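Local coordinates for protein pyruvate kinase (Cryptosporidium parvum, PDB 4DRS) that probably catalyses the last step of glycolysis, moving the phosphate of phosphoenolpyruvate to ADP to give pyruvate and ATP, with magnesium and potassium as cofactors, at residues D217-D220 with I221-A225; R248-I251 with S252-Q256; H82-H85 with F86-Q90; F237-N240 with G241-Q245. One frame throughout, in Å; residues are numbered along the deposited sequence.

Overall arrangement
All four interactions lie in the barrel domain, in helices around the eight parallel strands and the turns at their ends. Interaction 1, on helix 215-226, sits between two others: its Phe-224 packs on helix 82-97 of interaction 3, centres about 14 Å apart, and its Val-222 and Arg-218 pack on interaction 2, centres about 11 Å apart. Interactions 4 and 2 mark the start and end of helix 241-252, their centres about 16 Å apart. Interaction 3 lies nearest the residues that bind ADP, a site empty in this chain: the His-85 side chain is about 6 Å from that of His-79. The Asp-220 side chain of interaction 1 is about 9 Å from that of Asn-76.

Interaction 1: residues D217-D220 with I221-A225; sequences DRHD and IVDFA
Ile-221, Val-222 and Asp-223 donate their backbone N-H groups to the carbonyls of Asp-217, Arg-218 and His-219 in regular helical bonds, but the next turn widens to a pi-type one, where Ala-225 N reaches Asp-220 O at 3.1 Å while Phe-224 N makes only a weak bond to that oxygen. His-219 and Asp-223 meet at about a right angle. The His-219 ring is swung to the side opposite its backbone N (chi1 169°), which brings it to Asp-223; CB of that aspartate sits over one ring face in a CH-pi contact, 4.2 Å from the centroid. Asp-223 OD2 lies 3.1 Å from His-219 ND1, the ring and carboxylate planes 66° apart; the other oxygen, OD1, bonds to Tyr-257 OH. Buried Ile-221 sets CG1 3.3 Å from Asp-217 O; Val-222 CG2 lies equally close to Arg-218 O on the side facing helix 241-252. Asp-217 is held by the backbone N-H groups of Gly-112 and Gly-214, and Asp-220 by a salt bridge to Lys-216. Phe-224 carries the helix against helix 82-97 and strand 105-109, its ring edge-to-face with Phe-77 and Tyr-228, while Ile-221 and Val-222 pack on Ile-250.

Interaction 2: residues R248-I251 with S252-Q256; sequences RQII and SENTQ
Arg-248 O takes the backbone N-H of Ser-252 at 2.9 Å, a regular helical bond, while the guanidinium group of Arg-248 turns away to a salt bridge with Asp-288 and a hydrogen bond to Glu-286 O. Gln-249 O is gripped twice: by Glu-253 N, and by Ser-252 OG at 2.9 Å. The serine can do this because its hydroxyl stands between the backbone N and the carbonyl carbon (chi1 72°). The side chains of Gln-249 and Glu-253, both extended, cross with their amide and carboxylate planes 22° apart; OE2 of Glu-253 comes 3.3 Å from Gln-249 CG. Here helix 241-252 of the barrel runs out into the loop leading to strand 266-271, and at Ile-250 a side-chain amide stands in for the backbone donor. Ile-250 O accepts Asn-254 ND2 at 2.8 Å, a nearly straight bond (168°) with the oxygen in the amide plane. The Asn-254 amide is held at its other end by Gln-256 NE2, which reaches OD1 of Asn-254 in the carbonyl plane, on a lone pair. Ile-250 CG2 lies beside the same amide, 3.8 Å from ND2 of Asn-254. Ile-251 O receives a weak bond from Asn-254 N, and the Ile-251 side chain packs on Ile-267.

Interaction 3: residues H82-H85 with F86-Q90; sequences HESH and FKTLQ
Lys-87 lies back along the preceding turn against Glu-83, and its chain can be followed atom by atom. CB rests 3.5 Å from Glu-83 O. CG, anti to the carbonyl carbon (chi1 -74°), comes closer to that oxygen, 3.3 Å, and also meets Glu-83 OE1. CD still borders the carbonyl at 3.8 Å. CE lies alongside the bent glutamate chain, 3.9 Å from Glu-83 OE1 and about as far from its CG. Beyond it the extended chain carries NZ to 5.1 Å from OE1, so the opposite charges may attract weakly but form no salt bridge. Glu-83 reaches over because it bends at chi2 (48°); its OE1 also stands 4.1 Å from CD2 of Phe-86, obliquely to the ring.

This is the opening of helix 82-97, the helix of the beta-alpha-beta unit that joins strands 72-76 and 105-109 of the TIM barrel. Asp-81, just ahead of it, bonds through OD2 to the backbone N of Glu-83. The main-chain bonds then run evenly: Phe-86 N to His-82 O, Lys-87 N to Glu-83 O, Thr-88 N to Ser-84 O and Leu-89 N to His-85 O. Thr-88 OG1 stands 2.7 Å from Ser-84 O and close to Asn-57 OD1; its one proton can serve only one of these acceptors at a time. On the inner side His-85 stacks on Phe-77 and bonds through NE2 to the carbonyl oxygen of His-79, a residue of the ADP site. Phe-86 turns the other way, its ring meeting that of Tyr-228 with the planes about 55° apart.

Interaction 4: residues F237-N240 with G241-Q245; sequences FVQN and GADVQ
The carboxylate of Asp-243 and the amide of Asn-240 are the flat groups here, their side chains crossing at about a right angle and their planes 34° apart. Two backbone N-H groups converge on one carboxylate oxygen. Gln-239 N meets Asp-243 OD2 nearly in line with the C-O bond, at 2.8 Å. Asn-240 N comes to Asp-243 OD2 from above the carboxylate plane, 49° out of it, at 3.2 Å. On the amide, OD1 of Asn-240 lies 3.4 Å from Ala-242 CB and takes a weak bond from Asp-243 N. Asp-243 N also bonds to Asn-240 O at 3.0 Å, from well above the carbonyl plane. Asn-240 can bend back over the helix start because CG stands between its backbone N and carbonyl carbon (chi1 42°). Asn-240 is the N-cap of helix 241-252, and its exchange with Asp-243, side chain to backbone in both directions, is a capping box.

Next to the capping groups, Val-238 CG1 touches Asp-243 CB at 3.9 Å and Val-244 CG2 at 4.0 Å, and both valines pack on Ser-269 of strand 266-271. Gln-239 points its OE1 to Asn-273 ND2, just after strand 266-271, and its carbonyl receives Asn-279 ND2. These bonds tie the turn after barrel strand 232-235 to the residues that follow strand 266-271. The negative carboxylate at the first turn would interact favourably with the helix dipole, and two donors on OD2 probably favour its ionised form.

Interaction 1: residues D217-D220 with I221-A225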
ATOM      1  N   ASP A 217      28.802  38.854  18.042  1.00 46.43           N
ATOM      2  CA  ASP A 217      28.336  37.464  17.999  1.00 45.58           C
ATOM      3  C   ASP A 217      29.451  36.515  18.441  1.00 44.41           C
ATOM      4  O   ASP A 217      29.221  35.622  19.253  1.00 42.70           O
ATOM      5  CB  ASP A 217      27.825  37.078  16.605  1.00 45.79           C
ATOM      6  CG  ASP A 217      26.674  37.952  16.127  1.00 47.71           C
ATOM      7  OD1 ASP A 217      25.780  38.289  16.935  1.00 48.29           O
ATOM      8  OD2 ASP A 217      26.656  38.292  14.922  1.00 49.77           O
ATOM      9  N   ARG A 218      30.654  36.735  17.912  1.00 45.04           N
ATOM     10  CA  ARG A 218      31.841  35.965  18.289  1.00 45.44           C
ATOM     11  C   ARG A 218      32.104  36.063  19.783  1.00 43.70           C
ATOM     12  O   ARG A 218      32.383  35.061  20.439  1.00 42.83           O
ATOM     13  CB  ARG A 218      33.076  36.450  17.525  1.00 48.51           C
ATOM     14  CG  ARG A 218      33.046  36.209  16.020  1.00 52.40           C
ATOM     15  CD  ARG A 218      34.450  36.248  15.432  1.00 55.25           C
ATOM     16  NE  ARG A 218      35.365  35.487  16.285  1.00 58.48           N
ATOM     17  CZ  ARG A 218      36.450  34.845  15.862  1.00 58.98           C
ATOM     18  NH1 ARG A 218      36.778  34.850  14.572  1.00 59.32           N
ATOM     19  NH2 ARG A 218      37.199  34.184  16.740  1.00 59.08           N
ATOM     20  N   HIS A 219      32.002  37.279  20.312  1.00 43.57           N
ATOM     21  CA  HIS A 219      32.199  37.531  21.730  1.00 43.39           C
ATOM     22  C   HIS A 219      31.204  36.770  22.564  1.00 43.46           C
ATOM     23  O   HIS A 219      31.573  36.151  23.563  1.00 43.39           O
ATOM     24  CB  HIS A 219      32.135  39.031  22.026  1.00 44.74           C
ATOM     25  CG  HIS A 219      32.074  39.359  23.504  1.00 45.63           C
ATOM     26  ND1 HIS A 219      33.169  39.352  24.296  1.00 46.17           N
ATOM     27  CD2 HIS A 219      30.994  39.690  24.325  1.00 45.52           C
ATOM     28  CE1 HIS A 219      32.813  39.671  25.557  1.00 46.38           C
ATOM     29  NE2 HIS A 219      31.481  39.877  25.573  1.00 46.99           N
ATOM     30  N   ASP A 220      29.935  36.803  22.162  1.00 42.55           N
ATOM     31  CA  ASP A 220      28.889  36.079  22.877  1.00 41.81           C
ATOM     32  C   ASP A 220      29.068  34.563  22.795  1.00 40.60           C
ATOM     33  O   ASP A 220      28.800  33.852  23.763  1.00 40.76           O
ATOM     34  CB  ASP A 220      27.508  36.473  22.351  1.00 42.73           C
ATOM     35  CG  ASP A 220      27.177  37.929  22.603  1.00 44.26           C
ATOM     36  OD1 ASP A 220      27.681  38.505  23.593  1.00 45.71           O
ATOM     37  OD2 ASP A 220      26.397  38.498  21.811  1.00 44.79           O
ATOM     38  N   ILE A 221      29.510  34.072  21.639  1.00 39.15           N
ATOM     39  CA  ILE A 221      29.709  32.637  21.439  1.00 38.55           C
ATOM     40  C   ILE A 221      30.844  32.124  22.325  1.00 39.43           C
ATOM     41  O   ILE A 221      30.666  31.156  23.075  1.00 39.51           O
ATOM     42  CB  ILE A 221      29.979  32.289  19.954  1.00 37.59           C
ATOM     43  CG1 ILE A 221      28.691  32.414  19.131  1.00 36.68           C
ATOM     44  CG2 ILE A 221      30.553  30.882  19.821  1.00 36.80           C
ATOM     45  CD1 ILE A 221      28.903  32.510  17.635  1.00 36.52           C
ATOM     46  N   VAL A 222      31.996  32.792  22.247  1.00 39.83           N
ATOM     47  CA  VAL A 222      33.183  32.390  22.987  1.00 40.20           C
ATOM     48  C   VAL A 222      33.046  32.697  24.474  1.00 41.10           C
ATOM     49  O   VAL A 222      33.238  31.811  25.308  1.00 42.25           O
ATOM     50  CB  VAL A 222      34.460  33.065  22.433  1.00 40.86           C
ATOM     51  CG1 VAL A 222      35.678  32.701  23.277  1.00 39.92           C
ATOM     52  CG2 VAL A 222      34.684  32.688  20.974  1.00 40.29           C
ATOM     53  N   ASP A 223      32.703  33.944  24.798  1.00 41.86           N
ATOM     54  CA  ASP A 223      32.749  34.434  26.181  1.00 42.68           C
ATOM     55  C   ASP A 223      31.465  34.248  26.978  1.00 42.05           C
ATOM     56  O   ASP A 223      31.387  34.668  28.136  1.00 42.96           O
ATOM     57  CB  ASP A 223      33.181  35.902  26.228  1.00 44.49           C
ATOM     58  CG  ASP A 223      34.653  36.085  25.937  1.00 46.86           C
ATOM     59  OD1 ASP A 223      35.464  35.262  26.419  1.00 48.30           O
ATOM     60  OD2 ASP A 223      35.004  37.053  25.226  1.00 48.54           O
ATOM     61  N   PHE A 224      30.458  33.631  26.371  1.00 40.30           N
ATOM     62  CA  PHE A 224      29.255  33.286  27.118  1.00 39.22           C
ATOM     63  C   PHE A 224      28.853  31.822  26.921  1.00 38.33           C
ATOM     64  O   PHE A 224      28.872  31.045  27.876  1.00 38.04           O
ATOM     65  CB  PHE A 224      28.104  34.243  26.799  1.00 38.52           C
ATOM     66  CG  PHE A 224      27.053  34.287  27.865  1.00 38.93           C
ATOM     67  CD1 PHE A 224      27.045  35.313  28.806  1.00 39.44           C
ATOM     68  CD2 PHE A 224      26.077  33.296  27.944  1.00 38.33           C
ATOM     69  CE1 PHE A 224      26.078  35.354  29.801  1.00 39.84           C
ATOM     70  CE2 PHE A 224      25.108  33.334  28.937  1.00 38.82           C
ATOM     71  CZ  PHE A 224      25.106  34.366  29.864  1.00 39.26           C
ATOM     72  N   ALA A 225      28.511  31.452  25.685  1.00 37.58           N
ATOM     73  CA  ALA A 225      28.094  30.081  25.359  1.00 37.04           C
ATOM     74  C   ALA A 225      29.158  29.033  25.689  1.00 36.86           C
ATOM     75  O   ALA A 225      28.873  28.047  26.362  1.00 36.72           O
ATOM     76  CB  ALA A 225      27.675  29.977  23.899  1.00 36.81           C
TER

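Interaction 2: residues R248-I251 with S252-Q256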
ATOM      1  N   ARG A 248      31.652  26.532  13.480  1.00 40.00           N
ATOM      2  CA  ARG A 248      32.399  25.313  13.809  1.00 40.95           C
ATOM      3  C   ARG A 248      33.857  25.640  14.112  1.00 42.12           C
ATOM      4  O   ARG A 248      34.425  25.143  15.091  1.00 42.91           O
ATOM      5  CB  ARG A 248      32.354  24.302  12.652  1.00 40.55           C
ATOM      6  CG  ARG A 248      30.987  23.719  12.339  1.00 40.06           C
ATOM      7  CD  ARG A 248      30.605  22.552  13.240  1.00 38.84           C
ATOM      8  NE  ARG A 248      29.325  22.001  12.803  1.00 38.95           N
ATOM      9  CZ  ARG A 248      28.407  21.460  13.600  1.00 38.38           C
ATOM     10  NH1 ARG A 248      28.604  21.375  14.914  1.00 37.56           N
ATOM     11  NH2 ARG A 248      27.278  21.004  13.073  1.00 37.76           N
ATOM     12  N   GLN A 249      34.450  26.471  13.256  1.00 43.18           N
ATOM     13  CA  GLN A 249      35.844  26.870  13.383  1.00 44.87           C
ATOM     14  C   GLN A 249      36.076  27.632  14.685  1.00 43.37           C
ATOM     15  O   GLN A 249      37.022  27.341  15.414  1.00 43.00           O
ATOM     16  CB  GLN A 249      36.280  27.705  12.175  1.00 47.97           C
ATOM     17  CG  GLN A 249      37.776  27.969  12.125  1.00 52.35           C
ATOM     18  CD  GLN A 249      38.182  28.894  10.993  1.00 56.71           C
ATOM     19  OE1 GLN A 249      37.486  29.872  10.683  1.00 59.17           O
ATOM     20  NE2 GLN A 249      39.326  28.597  10.375  1.00 59.30           N
ATOM     21  N   ILE A 250      35.197  28.590  14.977  1.00 41.91           N
ATOM     22  CA  ILE A 250      35.262  29.337  16.230  1.00 41.25           C
ATOM     23  C   ILE A 250      35.249  28.387  17.433  1.00 41.39           C
ATOM     24  O   ILE A 250      36.076  28.517  18.338  1.00 43.29           O
ATOM     25  CB  ILE A 250      34.135  30.393  16.334  1.00 40.44           C
ATOM     26  CG1 ILE A 250      34.351  31.513  15.307  1.00 40.34           C
ATOM     27  CG2 ILE A 250      34.070  30.983  17.736  1.00 39.67           C
ATOM     28  CD1 ILE A 250      33.135  32.389  15.071  1.00 40.08           C
ATOM     29  N   ILE A 251      34.331  27.423  17.430  1.00 39.90           N
ATOM     30  CA  ILE A 251      34.242  26.443  18.511  1.00 39.10           C
ATOM     31  C   ILE A 251      35.548  25.655  18.643  1.00 40.30           C
ATOM     32  O   ILE A 251      36.068  25.501  19.748  1.00 39.64           O
ATOM     33  CB  ILE A 251      33.024  25.498  18.342  1.00 37.89           C
ATOM     34  CG1 ILE A 251      31.715  26.271  18.549  1.00 36.89           C
ATOM     35  CG2 ILE A 251      33.098  24.321  19.307  1.00 37.02           C
ATOM     36  CD1 ILE A 251      30.518  25.661  17.842  1.00 36.27           C
ATOM     37  N   SER A 252      36.086  25.184  17.518  1.00 41.47           N
ATOM     38  CA  SER A 252      37.315  24.385  17.539  1.00 43.37           C
ATOM     39  C   SER A 252      38.575  25.173  17.940  1.00 44.40           C
ATOM     40  O   SER A 252      39.516  24.588  18.477  1.00 45.49           O
ATOM     41  CB  SER A 252      37.523  23.648  16.207  1.00 43.67           C
ATOM     42  OG  SER A 252      37.892  24.538  15.171  1.00 45.57           O
ATOM     43  N   GLU A 253      38.582  26.486  17.697  1.00 44.86           N
ATOM     44  CA  GLU A 253      39.729  27.352  18.038  1.00 46.17           C
ATOM     45  C   GLU A 253      39.618  28.001  19.416  1.00 45.81           C
ATOM     46  O   GLU A 253      40.474  28.805  19.798  1.00 46.53           O
ATOM     47  CB  GLU A 253      39.872  28.486  17.029  1.00 46.52           C
ATOM     48  CG  GLU A 253      40.238  28.084  15.617  1.00 48.04           C
ATOM     49  CD  GLU A 253      39.973  29.211  14.644  1.00 49.39           C
ATOM     50  OE1 GLU A 253      39.188  30.131  14.979  1.00 49.41           O
ATOM     51  OE2 GLU A 253      40.546  29.180  13.539  1.00 52.40           O
ATOM     52  N   ASN A 254      38.555  27.684  20.143  1.00 44.74           N
ATOM     53  CA  ASN A 254      38.314  28.274  21.448  1.00 45.11           C
ATOM     54  C   ASN A 254      37.958  27.208  22.461  1.00 46.30           C
ATOM     55  O   ASN A 254      36.786  26.953  22.730  1.00 47.17           O
ATOM     56  CB  ASN A 254      37.224  29.344  21.371  1.00 44.58           C
ATOM     57  CG  ASN A 254      37.710  30.618  20.715  1.00 44.63           C
ATOM     58  OD1 ASN A 254      38.287  31.484  21.374  1.00 45.78           O
ATOM     59  ND2 ASN A 254      37.479  30.742  19.413  1.00 43.42           N
ATOM     60  N   THR A 255      38.992  26.588  23.016  1.00 48.63           N
ATOM     61  CA  THR A 255      38.843  25.506  23.978  1.00 49.53           C
ATOM     62  C   THR A 255      39.477  25.898  25.311  1.00 50.39           C
ATOM     63  O   THR A 255      39.680  25.053  26.186  1.00 51.07           O
ATOM     64  CB  THR A 255      39.500  24.209  23.462  1.00 51.01           C
ATOM     65  OG1 THR A 255      40.901  24.431  23.260  1.00 52.45           O
ATOM     66  CG2 THR A 255      38.870  23.751  22.144  1.00 51.05           C
ATOM     67  N   GLN A 256      39.781  27.187  25.461  1.00 50.41           N
ATOM     68  CA  GLN A 256      40.413  27.702  26.681  1.00 51.27           C
ATOM     69  C   GLN A 256      39.552  27.530  27.935  1.00 52.04           C
ATOM     70  O   GLN A 256      40.075  27.520  29.052  1.00 53.19           O
ATOM     71  CB  GLN A 256      40.848  29.170  26.518  1.00 50.39           C
ATOM     72  CG  GLN A 256      39.725  30.199  26.426  1.00 49.34           C
ATOM     73  CD  GLN A 256      39.184  30.354  25.015  1.00 49.49           C
ATOM     74  OE1 GLN A 256      38.908  29.367  24.335  1.00 49.75           O
ATOM     75  NE2 GLN A 256      39.026  31.599  24.572  1.00 48.12           N
TER

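Interaction 3: residues H82-H85 with F86-Q90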
ATOM      1  N   HIS A  82      25.425  42.076  29.532  1.00 74.12           N
ATOM      2  CA  HIS A  82      26.191  40.983  30.131  1.00 76.08           C
ATOM      3  C   HIS A  82      25.699  40.612  31.501  1.00 74.69           C
ATOM      4  O   HIS A  82      25.634  39.427  31.842  1.00 73.20           O
ATOM      5  CB  HIS A  82      27.682  41.312  30.181  1.00 81.44           C
ATOM      6  CG  HIS A  82      28.502  40.297  30.944  1.00 86.21           C
ATOM      7  ND1 HIS A  82      28.665  40.358  32.282  1.00 88.77           N
ATOM      8  CD2 HIS A  82      29.192  39.163  30.514  1.00 89.09           C
ATOM      9  CE1 HIS A  82      29.425  39.322  32.688  1.00 90.89           C
ATOM     10  NE2 HIS A  82      29.748  38.591  31.605  1.00 91.69           N
ATOM     11  N   GLU A  83      25.351  41.618  32.300  1.00 74.25           N
ATOM     12  CA  GLU A  83      24.915  41.386  33.669  1.00 72.22           C
ATOM     13  C   GLU A  83      23.516  40.782  33.734  1.00 67.55           C
ATOM     14  O   GLU A  83      23.241  39.948  34.591  1.00 67.00           O
ATOM     15  CB  GLU A  83      25.001  42.668  34.504  1.00 77.06           C
ATOM     16  CG  GLU A  83      25.023  42.421  36.010  1.00 81.97           C
ATOM     17  CD  GLU A  83      26.020  41.342  36.420  1.00 84.34           C
ATOM     18  OE1 GLU A  83      25.577  40.242  36.827  1.00 84.61           O
ATOM     19  OE2 GLU A  83      27.244  41.583  36.324  1.00 85.18           O
ATOM     20  N   SER A  84      22.641  41.214  32.828  1.00 63.94           N
ATOM     21  CA  SER A  84      21.284  40.683  32.734  1.00 59.88           C
ATOM     22  C   SER A  84      21.303  39.212  32.300  1.00 56.26           C
ATOM     23  O   SER A  84      20.571  38.388  32.849  1.00 52.70           O
ATOM     24  CB  SER A  84      20.457  41.523  31.755  1.00 61.04           C
ATOM     25  OG  SER A  84      19.141  41.011  31.608  1.00 62.15           O
ATOM     26  N   HIS A  85      22.151  38.901  31.319  1.00 53.94           N
ATOM     27  CA  HIS A  85      22.279  37.546  30.780  1.00 50.64           C
ATOM     28  C   HIS A  85      22.829  36.586  31.796  1.00 49.63           C
ATOM     29  O   HIS A  85      22.316  35.473  31.947  1.00 47.48           O
ATOM     30  CB  HIS A  85      23.152  37.537  29.525  1.00 48.67           C
ATOM     31  CG  HIS A  85      22.584  38.340  28.375  1.00 48.79           C
ATOM     32  ND1 HIS A  85      23.358  39.098  27.568  1.00 48.74           N
ATOM     33  CD2 HIS A  85      21.275  38.496  27.919  1.00 47.74           C
ATOM     34  CE1 HIS A  85      22.588  39.699  26.643  1.00 48.15           C
ATOM     35  NE2 HIS A  85      21.313  39.334  26.862  1.00 48.05           N
ATOM     36  N   PHE A  86      23.869  37.021  32.510  1.00 49.54           N
ATOM     37  CA  PHE A  86      24.526  36.199  33.527  1.00 49.62           C
ATOM     38  C   PHE A  86      23.601  35.864  34.705  1.00 49.26           C
ATOM     39  O   PHE A  86      23.563  34.716  35.154  1.00 48.45           O
ATOM     40  CB  PHE A  86      25.820  36.862  34.017  1.00 49.98           C
ATOM     41  CG  PHE A  86      26.610  36.014  34.973  1.00 49.69           C
ATOM     42  CD1 PHE A  86      27.398  34.964  34.507  1.00 49.26           C
ATOM     43  CD2 PHE A  86      26.564  36.258  36.343  1.00 50.39           C
ATOM     44  CE1 PHE A  86      28.123  34.174  35.388  1.00 50.13           C
ATOM     45  CE2 PHE A  86      27.284  35.468  37.231  1.00 50.45           C
ATOM     46  CZ  PHE A  86      28.065  34.424  36.752  1.00 50.23           C
ATOM     47  N   LYS A  87      22.868  36.863  35.195  1.00 50.06           N
ATOM     48  CA  LYS A  87      21.891  36.663  36.269  1.00 51.24           C
ATOM     49  C   LYS A  87      20.823  35.657  35.846  1.00 48.83           C
ATOM     50  O   LYS A  87      20.503  34.728  36.597  1.00 46.89           O
ATOM     51  CB  LYS A  87      21.222  37.984  36.671  1.00 54.28           C
ATOM     52  CG  LYS A  87      22.096  38.934  37.474  1.00 59.35           C
ATOM     53  CD  LYS A  87      21.323  40.192  37.864  1.00 62.22           C
ATOM     54  CE  LYS A  87      22.216  41.218  38.544  1.00 64.16           C
ATOM     55  NZ  LYS A  87      21.466  42.463  38.867  1.00 67.87           N
ATOM     56  N   THR A  88      20.282  35.855  34.642  1.00 46.63           N
ATOM     57  CA  THR A  88      19.287  34.956  34.064  1.00 45.85           C
ATOM     58  C   THR A  88      19.803  33.508  34.055  1.00 44.37           C
ATOM     59  O   THR A  88      19.096  32.581  34.451  1.00 43.28           O
ATOM     60  CB  THR A  88      18.904  35.390  32.628  1.00 45.91           C
ATOM     61  OG1 THR A  88      18.470  36.755  32.632  1.00 46.23           O
ATOM     62  CG2 THR A  88      17.783  34.521  32.080  1.00 45.05           C
ATOM     63  N   LEU A  89      21.043  33.338  33.609  1.00 43.55           N
ATOM     64  CA  LEU A  89      21.683  32.035  33.555  1.00 43.35           C
ATOM     65  C   LEU A  89      21.758  31.371  34.931  1.00 43.41           C
ATOM     66  O   LEU A  89      21.471  30.181  35.065  1.00 43.90           O
ATOM     67  CB  LEU A  89      23.082  32.162  32.944  1.00 43.27           C
ATOM     68  CG  LEU A  89      23.945  30.901  32.841  1.00 43.10           C
ATOM     69  CD1 LEU A  89      23.280  29.832  31.988  1.00 41.63           C
ATOM     70  CD2 LEU A  89      25.304  31.266  32.273  1.00 43.84           C
ATOM     71  N   GLN A  90      22.149  32.143  35.942  1.00 43.73           N
ATOM     72  CA  GLN A  90      22.229  31.651  37.317  1.00 43.50           C
ATOM     73  C   GLN A  90      20.859  31.220  37.821  1.00 41.96           C
ATOM     74  O   GLN A  90      20.720  30.183  38.475  1.00 41.36           O
ATOM     75  CB  GLN A  90      22.780  32.735  38.237  1.00 45.80           C
ATOM     76  CG  GLN A  90      24.260  33.017  38.065  1.00 48.24           C
ATOM     77  CD  GLN A  90      24.751  34.064  39.043  1.00 50.82           C
ATOM     78  OE1 GLN A  90      24.197  35.163  39.135  1.00 52.97           O
ATOM     79  NE2 GLN A  90      25.802  33.728  39.780  1.00 51.68           N
TER

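Interaction 4: residues F237-N240 with G241-Q245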
ATOM      1  N   PHE A 237      19.944  34.341  11.127  1.00 37.19           N
ATOM      2  CA  PHE A 237      20.121  34.701   9.707  1.00 38.84           C
ATOM      3  C   PHE A 237      21.221  33.937   8.963  1.00 39.33           C
ATOM      4  O   PHE A 237      21.976  34.532   8.198  1.00 40.20           O
ATOM      5  CB  PHE A 237      20.344  36.219   9.541  1.00 39.52           C
ATOM      6  CG  PHE A 237      19.098  37.042   9.722  1.00 40.70           C
ATOM      7  CD1 PHE A 237      18.286  37.354   8.629  1.00 41.19           C
ATOM      8  CD2 PHE A 237      18.736  37.514  10.981  1.00 40.73           C
ATOM      9  CE1 PHE A 237      17.136  38.111   8.792  1.00 41.71           C
ATOM     10  CE2 PHE A 237      17.590  38.272  11.150  1.00 41.32           C
ATOM     11  CZ  PHE A 237      16.784  38.568  10.054  1.00 42.36           C
ATOM     12  N   VAL A 238      21.310  32.630   9.183  1.00 39.78           N
ATOM     13  CA  VAL A 238      22.235  31.789   8.420  1.00 40.65           C
ATOM     14  C   VAL A 238      21.788  31.772   6.962  1.00 42.30           C
ATOM     15  O   VAL A 238      20.592  31.687   6.678  1.00 42.24           O
ATOM     16  CB  VAL A 238      22.310  30.359   8.995  1.00 39.65           C
ATOM     17  CG1 VAL A 238      23.162  29.452   8.118  1.00 39.53           C
ATOM     18  CG2 VAL A 238      22.875  30.401  10.407  1.00 39.75           C
ATOM     19  N   GLN A 239      22.747  31.869   6.044  1.00 44.73           N
ATOM     20  CA  GLN A 239      22.438  32.000   4.618  1.00 46.66           C
ATOM     21  C   GLN A 239      23.108  30.951   3.732  1.00 47.86           C
ATOM     22  O   GLN A 239      22.686  30.740   2.594  1.00 48.59           O
ATOM     23  CB  GLN A 239      22.781  33.406   4.136  1.00 48.55           C
ATOM     24  CG  GLN A 239      21.911  34.479   4.771  1.00 50.91           C
ATOM     25  CD  GLN A 239      22.246  35.888   4.312  1.00 52.95           C
ATOM     26  OE1 GLN A 239      21.423  36.797   4.444  1.00 53.96           O
ATOM     27  NE2 GLN A 239      23.452  36.081   3.777  1.00 52.73           N
ATOM     28  N   ASN A 240      24.148  30.303   4.257  1.00 48.18           N
ATOM     29  CA  ASN A 240      24.835  29.212   3.561  1.00 48.89           C
ATOM     30  C   ASN A 240      25.666  28.382   4.529  1.00 48.09           C
ATOM     31  O   ASN A 240      25.881  28.791   5.670  1.00 47.68           O
ATOM     32  CB  ASN A 240      25.712  29.753   2.429  1.00 51.61           C
ATOM     33  CG  ASN A 240      26.461  31.007   2.825  1.00 52.91           C
ATOM     34  OD1 ASN A 240      27.295  30.988   3.731  1.00 53.70           O
ATOM     35  ND2 ASN A 240      26.156  32.112   2.156  1.00 53.68           N
ATOM     36  N   GLY A 241      26.130  27.222   4.063  1.00 48.17           N
ATOM     37  CA  GLY A 241      26.952  26.314   4.868  1.00 47.47           C
ATOM     38  C   GLY A 241      28.221  26.935   5.423  1.00 47.81           C
ATOM     39  O   GLY A 241      28.726  26.504   6.462  1.00 48.33           O
ATOM     40  N   ALA A 242      28.735  27.953   4.734  1.00 47.21           N
ATOM     41  CA  ALA A 242      29.942  28.653   5.161  1.00 47.16           C
ATOM     42  C   ALA A 242      29.731  29.402   6.478  1.00 46.60           C
ATOM     43  O   ALA A 242      30.672  29.540   7.267  1.00 46.01           O
ATOM     44  CB  ALA A 242      30.430  29.600   4.076  1.00 47.33           C
ATOM     45  N   ASP A 243      28.505  29.879   6.704  1.00 45.47           N
ATOM     46  CA  ASP A 243      28.139  30.519   7.970  1.00 44.42           C
ATOM     47  C   ASP A 243      28.243  29.523   9.121  1.00 43.52           C
ATOM     48  O   ASP A 243      28.769  29.846  10.189  1.00 42.59           O
ATOM     49  CB  ASP A 243      26.720  31.097   7.917  1.00 44.21           C
ATOM     50  CG  ASP A 243      26.564  32.204   6.883  1.00 45.48           C
ATOM     51  OD1 ASP A 243      27.531  32.956   6.637  1.00 46.31           O
ATOM     52  OD2 ASP A 243      25.454  32.336   6.329  1.00 46.17           O
ATOM     53  N   VAL A 244      27.738  28.311   8.889  1.00 43.03           N
ATOM     54  CA  VAL A 244      27.798  27.229   9.870  1.00 42.52           C
ATOM     55  C   VAL A 244      29.254  26.838  10.143  1.00 42.85           C
ATOM     56  O   VAL A 244      29.653  26.673  11.299  1.00 41.57           O
ATOM     57  CB  VAL A 244      26.971  25.993   9.417  1.00 42.33           C
ATOM     58  CG1 VAL A 244      26.974  24.907  10.486  1.00 41.05           C
ATOM     59  CG2 VAL A 244      25.535  26.389   9.095  1.00 41.74           C
ATOM     60  N   GLN A 245      30.039  26.709   9.074  1.00 44.91           N
ATOM     61  CA  GLN A 245      31.452  26.322   9.169  1.00 46.82           C
ATOM     62  C   GLN A 245      32.331  27.339   9.894  1.00 44.98           C
ATOM     63  O   GLN A 245      33.286  26.956  10.569  1.00 44.24           O
ATOM     64  CB  GLN A 245      32.030  25.989   7.788  1.00 51.34           C
ATOM     65  CG  GLN A 245      31.799  24.541   7.374  1.00 56.37           C
ATOM     66  CD  GLN A 245      32.206  24.256   5.935  1.00 61.28           C
ATOM     67  OE1 GLN A 245      31.773  24.942   5.002  1.00 63.81           O
ATOM     68  NE2 GLN A 245      33.031  23.227   5.746  1.00 62.90           N
TER